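PDB 5ODK: single-stranded DNA-binding protein from Enterobacter phage Enc34, which binds single-stranded DNA through an OB fold and probably serves in replication of the phage genome. Local coordinates for residues His22-Asn27 / Ser146-Pro151; Ser50-Met55 / Val110-Glu115; Leu122-Glu127 / Val169-Asp174; Glu138-Cys143 / Asp175-Glu180. All blocks are in the same frame, centred on the assembly; numbering follows the deposited sequence.

Interaction 1: His22-Asn27 / Ser146-Pro151; sequences HIKVSN and SSVIRP. With PO4 (phosphate ion), chain D.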
loop_
_atom_site.group_PDB
_atom_site.type_symbol
_atom_site.label_atom_id
_atom_site.label_comp_id
_atom_site.label_asym_id
_atom_site.label_seq_id
_atom_site.Cartn_x
_atom_site.Cartn_y
_atom_site.Cartn_z
ATOM N N HIS A 22 10.092 -4.049 4.858
ATOM C CA HIS A 22 8.756 -4.264 4.354
ATOM C C HIS A 22 7.714 -4.047 5.427
ATOM O O HIS A 22 8.014 -4.255 6.620
ATOM C CB HIS A 22 8.613 -5.690 3.797
ATOM C CG HIS A 22 9.466 -5.962 2.607
ATOM N ND1 HIS A 22 10.789 -6.293 2.712
ATOM C CD2 HIS A 22 9.167 -5.987 1.279
ATOM C CE1 HIS A 22 11.275 -6.530 1.503
ATOM N NE2 HIS A 22 10.315 -6.312 0.612
ATOM N N ILE A 23 6.541 -3.618 5.000
ATOM C CA ILE A 23 5.429 -3.346 5.885
ATOM C C ILE A 23 4.208 -4.062 5.323
ATOM O O ILE A 23 3.807 -3.803 4.176
ATOM C CB ILE A 23 5.140 -1.827 5.974
ATOM C CG1 ILE A 23 6.409 -1.063 6.356
ATOM C CG2 ILE A 23 4.003 -1.561 6.959
ATOM C CD1 ILE A 23 6.272 0.431 6.182
ATOM N N LYS A 24 3.573 -4.901 6.136
ATOM C CA LYS A 24 2.261 -5.468 5.798
ATOM C C LYS A 24 1.183 -4.616 6.450
ATOM O O LYS A 24 1.251 -4.388 7.659
ATOM C CB LYS A 24 2.120 -6.925 6.256
ATOM C CG LYS A 24 0.794 -7.570 5.874
ATOM C CD LYS A 24 0.752 -9.025 6.317
ATOM C CE LYS A 24 -0.546 -9.706 5.984
ATOM N NZ LYS A 24 -0.460 -11.144 6.395
ATOM N N VAL A 25 0.245 -4.118 5.655
ATOM C CA VAL A 25 -0.972 -3.480 6.129
ATOM C C VAL A 25 -2.101 -4.448 5.882
ATOM O O VAL A 25 -2.328 -4.879 4.743
ATOM C CB VAL A 25 -1.235 -2.098 5.537
ATOM C CG1 VAL A 25 -0.174 -1.120 6.021
ATOM C CG2 VAL A 25 -1.412 -2.090 4.043
ATOM N N SER A 26 -2.771 -4.858 6.951
ATOM C CA SER A 26 -3.768 -5.921 6.880
ATOM C C SER A 26 -5.162 -5.367 6.989
ATOM O O SER A 26 -5.402 -4.429 7.769
ATOM C CB SER A 26 -3.524 -6.974 7.934
ATOM O OG SER A 26 -2.200 -7.487 7.843
ATOM N N ASN A 27 -6.096 -5.958 6.243
ATOM C CA ASN A 27 -7.511 -5.625 6.369
ATOM C C ASN A 27 -7.782 -4.155 6.079
ATOM O O ASN A 27 -8.229 -3.373 6.932
ATOM C CB ASN A 27 -8.004 -6.081 7.735
ATOM C CG ASN A 27 -7.703 -7.538 7.986
ATOM O OD1 ASN A 27 -8.074 -8.395 7.144
ATOM N ND2 ASN A 27 -6.983 -7.836 9.074
ATOM N N SER A 146 -5.087 -7.450 2.163
ATOM C CA SER A 146 -3.889 -7.157 2.922
ATOM C C SER A 146 -2.768 -6.998 1.938
ATOM O O SER A 146 -2.753 -7.646 0.896
ATOM C CB SER A 146 -3.584 -8.250 3.939
ATOM O OG SER A 146 -4.641 -8.330 4.850
ATOM N N SER A 147 -1.822 -6.123 2.201
ATOM C CA SER A 147 -0.804 -5.804 1.203
ATOM C C SER A 147 0.540 -5.588 1.844
ATOM O O SER A 147 0.616 -4.990 2.943
ATOM C CB SER A 147 -1.239 -4.564 0.427
ATOM O OG SER A 147 -0.301 -4.125 -0.535
ATOM N N VAL A 148 1.594 -6.016 1.178
ATOM C CA VAL A 148 2.967 -5.714 1.568
ATOM C C VAL A 148 3.525 -4.643 0.654
ATOM O O VAL A 148 3.475 -4.762 -0.586
ATOM C CB VAL A 148 3.874 -6.963 1.596
ATOM C CG1 VAL A 148 5.282 -6.572 2.002
ATOM C CG2 VAL A 148 3.324 -8.003 2.541
ATOM N N ILE A 149 4.041 -3.599 1.310
ATOM C CA ILE A 149 4.617 -2.449 0.654
ATOM C C ILE A 149 6.001 -2.167 1.237
ATOM O O ILE A 149 6.369 -2.727 2.284
ATOM C CB ILE A 149 3.703 -1.194 0.796
ATOM C CG1 ILE A 149 3.555 -0.770 2.269
ATOM C CG2 ILE A 149 2.337 -1.453 0.174
ATOM C CD1 ILE A 149 2.853 0.549 2.457
ATOM N N ARG A 150 6.765 -1.315 0.581
ATOM C CA ARG A 150 7.999 -0.831 1.209
ATOM C C ARG A 150 8.290 0.560 0.683
ATOM O O ARG A 150 8.235 0.787 -0.518
ATOM C CB ARG A 150 9.191 -1.740 0.955
ATOM C CG ARG A 150 10.314 -1.400 1.935
ATOM C CD ARG A 150 11.420 -2.421 1.955
ATOM N NE ARG A 150 12.221 -2.371 0.733
ATOM C CZ ARG A 150 13.344 -3.073 0.555
ATOM N NH1 ARG A 150 13.757 -3.965 1.475
ATOM N NH2 ARG A 150 14.042 -2.905 -0.548
ATOM N N PRO A 151 8.623 1.500 1.582
ATOM C CA PRO A 151 8.909 2.863 1.103
ATOM C C PRO A 151 10.195 2.944 0.271
ATOM O O PRO A 151 11.101 2.099 0.375
ATOM C CB PRO A 151 9.140 3.623 2.407
ATOM C CG PRO A 151 8.436 2.845 3.458
ATOM C CD PRO A 151 8.711 1.415 3.058
HETATM P P PO4 D . 14.695 0.316 -2.710
HETATM O O1 PO4 D . 13.761 -0.745 -2.385
HETATM O O2 PO4 D . 16.069 -0.330 -2.499
HETATM O O3 PO4 D . 14.552 0.889 -4.132
HETATM O O4 PO4 D . 14.602 1.489 -1.716
#
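The imidazole of H22 carries the aliphatic part of R150 on one face: CD sits 4.0 Å from the ring centroid, only 8° off the normal, a CH-pi contact. This pair marks one end of an antiparallel strand pairing in the OB-fold sheet, 23-26 against 146-151. The guanidinium beyond CD is turned 37° from the ring plane, and at its edge, in plane, a phosphate ion accepts a bond from R150 NH2 to O1 (2.8 Å). That ion probably came from the crystallisation liquor. H22 ND1 is hydrogen-bonded to S20 OG, which probably helps to fix the ring's rotation, while NH1 of R150 reaches the S20 carbonyl. I23 with I149 and V25 with S147 are hydrogen-bonded pairs, each joined by two backbone bonds; K24 with V148 between them is a non-hydrogen-bonded pair. The alternation sorts the side chains. I23, V25 and I149, branched and apolar, suit the face turned to helix 61-76, which packs on I23 and V25. On the other face, where V148 is also buried, K24 has CG anti to its backbone N (chi1 -178°) and then runs extended, so its methylenes pass V148 and S146, with CE 3.9 Å from S146 CB. Serine suits position 146, being small enough to bring OG up against S26 CA and able to accept a bond: N27 N donates to S146 OG at 3.1 Å.

Interaction 2: Ser50-Met55 / Val110-Glu115; sequences SITLLM and VISARE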
loop_
_atom_site.group_PDB
_atom_site.type_symbol
_atom_site.label_atom_id
_atom_site.label_comp_id
_atom_site.label_asym_id
_atom_site.label_seq_id
_atom_site.Cartn_x
_atom_site.Cartn_y
_atom_site.Cartn_z
ATOM N N SER A 50 -0.470 -0.674 -9.741
ATOM C CA SER A 50 -0.767 0.232 -8.633
ATOM C C SER A 50 -2.006 -0.194 -7.854
ATOM O O SER A 50 -2.823 -0.986 -8.356
ATOM C CB SER A 50 -0.907 1.661 -9.151
ATOM O OG SER A 50 -2.024 1.762 -9.985
ATOM N N ILE A 51 -2.175 0.381 -6.680
ATOM C CA ILE A 51 -3.381 0.250 -5.915
ATOM C C ILE A 51 -3.434 1.408 -4.914
ATOM O O ILE A 51 -2.369 1.952 -4.540
ATOM C CB ILE A 51 -3.423 -1.128 -5.175
ATOM C CG1 ILE A 51 -4.833 -1.538 -4.779
ATOM C CG2 ILE A 51 -2.468 -1.108 -3.981
ATOM C CD1 ILE A 51 -4.918 -3.028 -4.438
ATOM N N THR A 52 -4.647 1.754 -4.495
ATOM C CA THR A 52 -4.860 2.619 -3.359
ATOM C C THR A 52 -5.440 1.744 -2.243
ATOM O O THR A 52 -6.311 0.900 -2.477
ATOM C CB THR A 52 -5.785 3.786 -3.733
ATOM O OG1 THR A 52 -5.098 4.625 -4.665
ATOM C CG2 THR A 52 -6.159 4.593 -2.483
ATOM N N LEU A 53 -4.958 1.964 -1.028
ATOM C CA LEU A 53 -5.398 1.221 0.158
ATOM C C LEU A 53 -6.031 2.201 1.113
ATOM O O LEU A 53 -5.424 3.230 1.451
ATOM C CB LEU A 53 -4.233 0.504 0.803
ATOM C CG LEU A 53 -3.425 -0.407 -0.119
ATOM C CD1 LEU A 53 -2.187 -0.903 0.592
ATOM C CD2 LEU A 53 -4.219 -1.601 -0.648
ATOM N N LEU A 54 -7.265 1.923 1.530
ATOM C CA LEU A 54 -7.988 2.736 2.465
ATOM C C LEU A 54 -7.924 2.039 3.802
ATOM O O LEU A 54 -8.500 0.953 3.998
ATOM C CB LEU A 54 -9.413 2.894 1.983
ATOM C CG LEU A 54 -9.559 3.501 0.604
ATOM C CD1 LEU A 54 -11.012 3.512 0.204
ATOM C CD2 LEU A 54 -8.958 4.902 0.509
ATOM N N MET A 55 -7.176 2.630 4.737
ATOM C CA MET A 55 -6.851 1.960 5.977
ATOM C C MET A 55 -7.637 2.616 7.122
ATOM O O MET A 55 -7.366 3.762 7.482
ATOM C CB MET A 55 -5.339 2.043 6.185
ATOM C CG MET A 55 -4.862 1.334 7.400
ATOM S SD MET A 55 -3.071 1.131 7.383
ATOM C CE MET A 55 -2.538 2.758 7.852
ATOM N N VAL A 110 -5.050 7.024 3.530
ATOM C CA VAL A 110 -5.087 6.665 2.100
ATOM C C VAL A 110 -3.667 6.424 1.682
ATOM O O VAL A 110 -2.854 7.349 1.669
ATOM C CB VAL A 110 -5.744 7.777 1.254
ATOM C CG1 VAL A 110 -5.822 7.381 -0.213
ATOM C CG2 VAL A 110 -7.127 8.101 1.820
ATOM N N ILE A 111 -3.365 5.183 1.283
ATOM C CA ILE A 111 -2.035 4.800 0.866
ATOM C C ILE A 111 -2.030 4.540 -0.632
ATOM O O ILE A 111 -2.875 3.776 -1.136
ATOM C CB ILE A 111 -1.576 3.542 1.618
ATOM C CG1 ILE A 111 -1.313 3.858 3.096
ATOM C CG2 ILE A 111 -0.379 2.893 0.961
ATOM C CD1 ILE A 111 -1.202 2.629 3.965
ATOM N N SER A 112 -1.056 5.114 -1.341
ATOM C CA SER A 112 -0.854 4.825 -2.751
ATOM C C SER A 112 0.432 4.067 -2.916
ATOM O O SER A 112 1.473 4.471 -2.410
ATOM C CB SER A 112 -0.745 6.143 -3.496
ATOM O OG SER A 112 -1.885 6.919 -3.231
ATOM N N ALA A 113 0.371 2.933 -3.612
ATOM C CA ALA A 113 1.558 2.097 -3.824
ATOM C C ALA A 113 1.590 1.699 -5.286
ATOM O O ALA A 113 0.544 1.443 -5.902
ATOM C CB ALA A 113 1.540 0.896 -2.895
ATOM N N ARG A 114 2.788 1.602 -5.843
ATOM C CA ARG A 114 2.979 1.294 -7.266
ATOM C C ARG A 114 4.202 0.422 -7.443
ATOM O O ARG A 114 5.067 0.313 -6.559
ATOM C CB ARG A 114 3.137 2.574 -8.090
ATOM C CG ARG A 114 2.061 3.639 -7.966
ATOM C CD ARG A 114 2.541 4.984 -8.507
ATOM N NE ARG A 114 2.635 5.020 -9.949
ATOM C CZ ARG A 114 3.249 5.980 -10.657
ATOM N NH1 ARG A 114 3.884 6.990 -10.062
ATOM N NH2 ARG A 114 3.250 5.914 -11.982
ATOM N N GLU A 115 4.319 -0.220 -8.601
ATOM C CA GLU A 115 5.532 -0.938 -8.942
ATOM C C GLU A 115 5.589 -1.141 -10.455
ATOM O O GLU A 115 4.566 -1.155 -11.114
ATOM C CB GLU A 115 5.642 -2.279 -8.176
ATOM C CG GLU A 115 6.838 -2.380 -7.230
ATOM C CD GLU A 115 8.171 -2.686 -7.850
ATOM O OE1 GLU A 115 8.267 -2.727 -9.092
ATOM O OE2 GLU A 115 9.146 -2.944 -7.113
#
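I111 and L53 face each other across two antiparallel strands of the OB-fold sheet, 49-56 and 108-115, as a hydrogen-bonded pair. Followed outward, I111 first sets CB 4.1 Å from L53 CB. With CG1 anti to the carbonyl carbon (chi1 -70°) and chi2 extended, the chain carries CD1 along the strand to M55, whose CE lies 4.1 Å away and whose SD is almost as close. Methionine suits that place because its flexible thioether, bent at chi3, can lay its methyl obliquely across the isoleucine tip; helix 61-76 touches both residues through I67. In the sheet beneath these side chains, L53 N gives to I111 O and I111 N to L53 O, each at 2.8 Å and each with the donor in the carbonyl plane. I51 and A113 form the next hydrogen-bonded pair, where the small methyl of A113 lets L166 of strand 159-173 pack against it. The opposite face is more mixed. V110 spreads its two methyls between T52 and L54: CG1 lies 3.6 Å from T52 CG2, while CG2 meets L54 CD2 at 3.9 Å, the leucine and valine pointing the same way side by side. T52 can offer that methyl because CG2 stands opposite its backbone N. Toward the exposed end, the non-hydrogen-bonded pair of S50 and R114 meets through aliphatic carbon, S50 CB lying 3.8 Å from R114 CG.

Interaction 3: Leu122-Glu127 / Val169-Asp174; sequences LNMERE and VLKRKD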
loop_
_atom_site.group_PDB
_atom_site.type_symbol
_atom_site.label_atom_id
_atom_site.label_comp_id
_atom_site.label_asym_id
_atom_site.label_seq_id
_atom_site.Cartn_x
_atom_site.Cartn_y
_atom_site.Cartn_z
ATOM N N LEU A 122 -2.707 -12.669 -4.590
ATOM C CA LEU A 122 -3.224 -13.884 -4.014
ATOM C C LEU A 122 -4.728 -13.774 -3.833
ATOM O O LEU A 122 -5.255 -12.756 -3.391
ATOM C CB LEU A 122 -2.556 -14.173 -2.664
ATOM C CG LEU A 122 -1.016 -14.121 -2.600
ATOM C CD1 LEU A 122 -0.585 -14.494 -1.178
ATOM C CD2 LEU A 122 -0.263 -14.946 -3.600
ATOM N N ASN A 123 -5.407 -14.869 -4.186
ATOM C CA ASN A 123 -6.828 -14.982 -3.964
ATOM C C ASN A 123 -7.123 -15.245 -2.486
ATOM O O ASN A 123 -6.215 -15.334 -1.655
ATOM C CB ASN A 123 -7.426 -16.021 -4.940
ATOM C CG ASN A 123 -7.051 -17.455 -4.613
ATOM O OD1 ASN A 123 -6.517 -17.762 -3.556
ATOM N ND2 ASN A 123 -7.350 -18.360 -5.561
ATOM N N MET A 124 -8.401 -15.392 -2.167
ATOM C CA MET A 124 -8.798 -15.576 -0.794
ATOM C C MET A 124 -8.222 -16.833 -0.129
ATOM O O MET A 124 -8.110 -16.904 1.100
ATOM C CB MET A 124 -10.306 -15.587 -0.729
ATOM C CG MET A 124 -10.852 -15.412 0.658
ATOM S SD MET A 124 -12.621 -15.119 0.563
ATOM C CE MET A 124 -12.491 -13.457 0.040
ATOM N N GLU A 125 -7.959 -17.843 -0.958
ATOM C CA GLU A 125 -7.311 -19.077 -0.534
ATOM C C GLU A 125 -5.782 -19.014 -0.526
ATOM O O GLU A 125 -5.122 -20.043 -0.386
ATOM C CB GLU A 125 -7.808 -20.248 -1.396
ATOM C CG GLU A 125 -9.332 -20.421 -1.431
ATOM C CD GLU A 125 -9.861 -21.340 -0.370
ATOM O OE1 GLU A 125 -9.825 -22.567 -0.591
ATOM O OE2 GLU A 125 -10.347 -20.835 0.663
ATOM N N ARG A 126 -5.216 -17.792 -0.651
ATOM C CA ARG A 126 -3.776 -17.587 -0.595
ATOM C C ARG A 126 -3.025 -18.259 -1.750
ATOM O O ARG A 126 -1.863 -18.621 -1.645
ATOM C CB ARG A 126 -3.162 -18.008 0.731
ATOM C CG ARG A 126 -3.744 -17.285 1.935
ATOM C CD ARG A 126 -3.316 -17.881 3.294
ATOM N NE ARG A 126 -3.654 -19.320 3.350
ATOM C CZ ARG A 126 -4.885 -19.829 3.513
ATOM N NH1 ARG A 126 -5.964 -19.047 3.661
ATOM N NH2 ARG A 126 -5.047 -21.145 3.530
ATOM N N GLU A 127 -3.706 -18.325 -2.891
ATOM C CA GLU A 127 -3.119 -18.878 -4.131
ATOM C C GLU A 127 -2.764 -17.750 -5.078
ATOM O O GLU A 127 -3.582 -16.852 -5.314
ATOM C CB GLU A 127 -4.102 -19.813 -4.854
ATOM C CG GLU A 127 -4.550 -20.975 -3.978
ATOM C CD GLU A 127 -5.750 -21.727 -4.525
ATOM O OE1 GLU A 127 -6.599 -21.118 -5.155
ATOM O OE2 GLU A 127 -5.870 -22.911 -4.229
ATOM N N VAL A 169 -0.467 -8.282 -2.867
ATOM C CA VAL A 169 -1.843 -8.011 -2.500
ATOM C C VAL A 169 -2.534 -9.347 -2.303
ATOM O O VAL A 169 -2.468 -10.193 -3.198
ATOM C CB VAL A 169 -2.585 -7.199 -3.548
ATOM C CG1 VAL A 169 -4.005 -6.902 -3.106
ATOM C CG2 VAL A 169 -1.839 -5.899 -3.835
ATOM N N LEU A 170 -3.199 -9.525 -1.179
ATOM C CA LEU A 170 -3.945 -10.725 -0.784
ATOM C C LEU A 170 -5.402 -10.346 -0.602
ATOM O O LEU A 170 -5.716 -9.479 0.203
ATOM C CB LEU A 170 -3.409 -11.278 0.539
ATOM C CG LEU A 170 -4.245 -12.317 1.290
ATOM C CD1 LEU A 170 -4.408 -13.602 0.501
ATOM C CD2 LEU A 170 -3.702 -12.598 2.682
ATOM N N LYS A 171 -6.305 -11.015 -1.328
ATOM C CA LYS A 171 -7.715 -10.797 -1.128
ATOM C C LYS A 171 -8.142 -11.331 0.242
ATOM O O LYS A 171 -7.786 -12.442 0.606
ATOM C CB LYS A 171 -8.537 -11.460 -2.214
ATOM C CG LYS A 171 -10.004 -11.150 -2.035
ATOM C CD LYS A 171 -10.781 -11.097 -3.228
ATOM C CE LYS A 171 -12.207 -10.665 -2.949
ATOM N NZ LYS A 171 -12.933 -11.238 -4.080
ATOM N N ARG A 172 -8.891 -10.512 0.982
ATOM C CA ARG A 172 -9.392 -10.864 2.294
ATOM C C ARG A 172 -10.898 -11.013 2.387
ATOM O O ARG A 172 -11.362 -11.944 3.045
ATOM C CB ARG A 172 -8.935 -9.824 3.316
ATOM C CG ARG A 172 -7.450 -9.821 3.598
ATOM C CD ARG A 172 -6.984 -11.002 4.404
ATOM N NE ARG A 172 -7.459 -10.864 5.775
ATOM C CZ ARG A 172 -7.515 -11.831 6.667
ATOM N NH1 ARG A 172 -7.131 -13.074 6.364
ATOM N NH2 ARG A 172 -7.969 -11.531 7.871
ATOM N N LYS A 173 -11.662 -10.085 1.826
ATOM C CA LYS A 173 -13.122 -10.116 1.958
ATOM C C LYS A 173 -13.777 -9.386 0.813
ATOM O O LYS A 173 -13.237 -8.405 0.325
ATOM C CB LYS A 173 -13.536 -9.417 3.257
ATOM C CG LYS A 173 -14.918 -9.751 3.788
ATOM C CD LYS A 173 -15.176 -9.092 5.144
ATOM C CE LYS A 173 -14.873 -7.595 5.125
ATOM N NZ LYS A 173 -15.634 -6.787 6.109
ATOM N N ASP A 174 -14.937 -9.879 0.375
ATOM C CA ASP A 174 -15.749 -9.149 -0.569
ATOM C C ASP A 174 -16.527 -8.041 0.140
ATOM O O ASP A 174 -16.848 -8.142 1.328
ATOM C CB ASP A 174 -16.705 -10.102 -1.280
ATOM C CG ASP A 174 -15.976 -10.988 -2.289
ATOM O OD1 ASP A 174 -15.374 -10.414 -3.231
ATOM O OD2 ASP A 174 -15.985 -12.226 -2.100
HETATM O O HOH W 1 -7.706 -14.355 2.498
#
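L122 and L170 pair as neighbours in a parallel bridge, the short strand 120-122 running alongside the long strand 159-173 at a margin of the OB-fold sheet. Here the contact is tight. L122 N donates to V169 O and K171 N to L122 O, both at 2.9 Å and nearly straight, so the backbone of L122 is gripped on both its polar atoms. The leucines add packing: a chi1 of 166° swings L170 CG opposite the backbone N, which lets CD1 reach L122 CB at 3.7 Å and also abut the carbonyl oxygen of N123. A branched leucine end suits this spot, since one methyl can touch both residues while R126 CG lies alongside it. Past N123 the chain leaves the sheet in a type I turn, N123 to R126, and the contact becomes looser. M124, largely exposed, stretches across K171 and bends at chi3, bringing CE to 3.5 Å from R172 O; an unbranched, flexible chain can follow the uneven strand surface. A water donates to both M124 O and K171 O, bridging the backbones. N123 fits the turn because its amide ties the loop shut, accepting from E127 N through OD1 and giving ND2 to the anti lone pair of E127 OE1. R172 and K173, both opposite W144, form a classic beta bulge. K171 NZ bonds to E138 O and forms a salt bridge to D174 OD1, itself bonded to Y140 OH; NZ lies 2.7 Å from OD1 and 32° out of the carboxylate plane.

Interaction 4: Glu138-Cys143 / Asp175-Glu180; sequences EIYGGC and DEPFGE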
loop_
_atom_site.group_PDB
_atom_site.type_symbol
_atom_site.label_atom_id
_atom_site.label_comp_id
_atom_site.label_asym_id
_atom_site.label_seq_id
_atom_site.Cartn_x
_atom_site.Cartn_y
_atom_site.Cartn_z
ATOM N N GLU A 138 -10.983 -10.783 -9.366
ATOM C CA GLU A 138 -10.808 -11.197 -7.965
ATOM C C GLU A 138 -10.700 -9.975 -7.054
ATOM O O GLU A 138 -11.311 -9.922 -5.986
ATOM C CB GLU A 138 -9.525 -12.043 -7.801
ATOM C CG GLU A 138 -9.156 -12.541 -6.388
ATOM C CD GLU A 138 -9.907 -13.777 -5.973
ATOM O OE1 GLU A 138 -10.461 -14.466 -6.871
ATOM O OE2 GLU A 138 -9.926 -14.056 -4.759
ATOM N N ILE A 139 -9.857 -9.036 -7.446
ATOM C CA ILE A 139 -9.540 -7.870 -6.589
ATOM C C ILE A 139 -10.066 -6.607 -7.284
ATOM O O ILE A 139 -9.409 -5.978 -8.106
ATOM C CB ILE A 139 -8.043 -7.848 -6.210
ATOM C CG1 ILE A 139 -7.725 -9.110 -5.390
ATOM C CG2 ILE A 139 -7.715 -6.582 -5.422
ATOM C CD1 ILE A 139 -6.268 -9.326 -5.119
ATOM N N TYR A 140 -11.282 -6.241 -6.925
ATOM C CA TYR A 140 -11.968 -5.101 -7.494
ATOM C C TYR A 140 -11.954 -3.969 -6.470
ATOM O O TYR A 140 -11.935 -4.226 -5.266
ATOM C CB TYR A 140 -13.405 -5.496 -7.907
ATOM C CG TYR A 140 -14.178 -6.149 -6.789
ATOM C CD1 TYR A 140 -14.121 -7.516 -6.573
ATOM C CD2 TYR A 140 -14.904 -5.389 -5.887
ATOM C CE1 TYR A 140 -14.739 -8.105 -5.496
ATOM C CE2 TYR A 140 -15.543 -5.970 -4.804
ATOM C CZ TYR A 140 -15.457 -7.330 -4.610
ATOM O OH TYR A 140 -16.062 -7.907 -3.544
ATOM N N GLY A 141 -12.089 -2.735 -6.943
ATOM C CA GLY A 141 -12.157 -1.597 -6.039
ATOM C C GLY A 141 -13.363 -1.762 -5.140
ATOM O O GLY A 141 -14.487 -1.969 -5.626
ATOM N N GLY A 142 -13.138 -1.675 -3.830
ATOM C CA GLY A 142 -14.181 -1.879 -2.850
ATOM C C GLY A 142 -14.023 -3.139 -2.022
ATOM O O GLY A 142 -14.610 -3.240 -0.958
ATOM N N CYS A 143 -13.285 -4.129 -2.524
ATOM C CA CYS A 143 -12.986 -5.298 -1.725
ATOM C C CYS A 143 -11.934 -4.996 -0.659
ATOM O O CYS A 143 -11.266 -3.957 -0.722
ATOM C CB CYS A 143 -12.640 -6.533 -2.568
ATOM S SG CYS A 143 -10.944 -6.564 -3.155
ATOM N N ASP A 175 -16.826 -6.988 -0.610
ATOM C CA ASP A 175 -17.683 -5.894 -0.125
ATOM C C ASP A 175 -18.241 -5.169 -1.351
ATOM O O ASP A 175 -17.974 -5.559 -2.488
ATOM C CB ASP A 175 -16.866 -4.973 0.818
ATOM C CG ASP A 175 -17.705 -4.089 1.734
ATOM O OD1 ASP A 175 -18.938 -4.029 1.595
ATOM O OD2 ASP A 175 -17.039 -3.428 2.578
ATOM N N GLU A 176 -19.064 -4.161 -1.132
ATOM C CA GLU A 176 -19.681 -3.418 -2.220
ATOM C C GLU A 176 -18.620 -2.798 -3.133
ATOM O O GLU A 176 -17.718 -2.130 -2.634
ATOM C CB GLU A 176 -20.622 -2.332 -1.672
ATOM C CG GLU A 176 -21.394 -1.540 -2.731
ATOM C CD GLU A 176 -22.465 -2.333 -3.455
ATOM O OE1 GLU A 176 -22.954 -3.350 -2.910
ATOM O OE2 GLU A 176 -22.829 -1.919 -4.584
ATOM N N PRO A 177 -18.706 -3.041 -4.454
ATOM C CA PRO A 177 -17.744 -2.387 -5.352
ATOM C C PRO A 177 -17.892 -0.876 -5.399
ATOM O O PRO A 177 -19.000 -0.355 -5.382
ATOM C CB PRO A 177 -18.055 -2.995 -6.735
ATOM C CG PRO A 177 -18.803 -4.228 -6.437
ATOM C CD PRO A 177 -19.585 -3.965 -5.189
ATOM N N PHE A 178 -16.764 -0.184 -5.480
ATOM C CA PHE A 178 -16.812 1.257 -5.701
ATOM C C PHE A 178 -17.222 1.577 -7.150
ATOM O O PHE A 178 -17.721 2.661 -7.397
ATOM C CB PHE A 178 -15.464 1.907 -5.350
ATOM C CG PHE A 178 -15.075 1.831 -3.885
ATOM C CD1 PHE A 178 -15.985 2.061 -2.863
ATOM C CD2 PHE A 178 -13.732 1.638 -3.538
ATOM C CE1 PHE A 178 -15.585 2.023 -1.535
ATOM C CE2 PHE A 178 -13.327 1.640 -2.226
ATOM C CZ PHE A 178 -14.264 1.794 -1.213
ATOM N N GLY A 179 -17.001 0.671 -8.104
ATOM C CA GLY A 179 -17.384 0.932 -9.523
ATOM C C GLY A 179 -16.535 1.988 -10.206
ATOM O O GLY A 179 -17.026 2.864 -10.955
ATOM N N GLU A 180 -15.247 1.901 -9.927
ATOM C CA GLU A 180 -14.235 2.737 -10.530
ATOM C C GLU A 180 -13.930 2.138 -11.919
ATOM O O GLU A 180 -13.529 2.855 -12.822
ATOM C CB GLU A 180 -13.000 2.758 -9.611
ATOM C CG GLU A 180 -13.298 3.259 -8.169
ATOM C CD GLU A 180 -12.328 2.788 -7.104
ATOM O OE1 GLU A 180 -11.782 1.694 -7.226
ATOM O OE2 GLU A 180 -12.149 3.540 -6.114
HETATM O O HOH W 2 -15.188 -1.576 -8.250
#
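Y140 has chi1 at 53°, placing CG between its backbone N and carbonyl carbon, and this turns the ring toward the C-terminal segment 175-180. D175 O lies at the ring's edge, in its plane, CB of C143 lies over one face, and the P177 side chain crosses the ring obliquely, CG 4.0 Å from CE2. The phenol oxygen is well suited to joining two segments: Y140 OH accepts from D175 N at 3.2 Å and is also bonded to D174 OD1. F178, with chi1 at -65°, brings its ring against the type II turn formed by Y140 to C143. G142 CA sits over one face of the F178 ring, offset toward its rim, 3.8 Å from the centroid in a CH-pi contact. Glycine suits this third position of the turn: at these backbone angles a CB would press on the preceding carbonyl O, and E176 O and the P177 and F178 backbone leave no space for it. G141 O is held twice, by F178 N at 2.9 Å, which comes from above the carbonyl plane, and by a water that also accepts from G179 N. G141 likewise has only hydrogen where E180 OE1 lies 3.5 Å from its CA. D175 lays CB 3.4 Å from G142 O and turns OD1 back to accept from E176 N. The whole contact joins the loop between helix 132-138 and strand 144-156 to the tail that follows strand 159-173. Strand 28-34 borders both: R29 bonds to G142 O and E176 O, while the E180 carboxylate bonds to S31 and Y32.

Interactions 1 and 2 lie near the middle of the chain, their centres 10 Å apart, and meet through V25 and S147 against L53; interaction 2 falls within the sequence span that interaction 1 brings together. Interactions 3 and 4 sit about 15 and 16 Å from the chain's centre and 13 Å from each other. Strands 144-156 and 159-173 are neighbours, so S146 O to L170 N and N27 OD1 to R172 NE connect interactions 1 and 3. K171 NZ to E138 O ties interaction 3 to 4, while L54 packs on F178 between 2 and 4. The segments of 3 and 4 alternate along the chain, so strand 159-173 and its tail are tied back to the loops flanking helix 132-138.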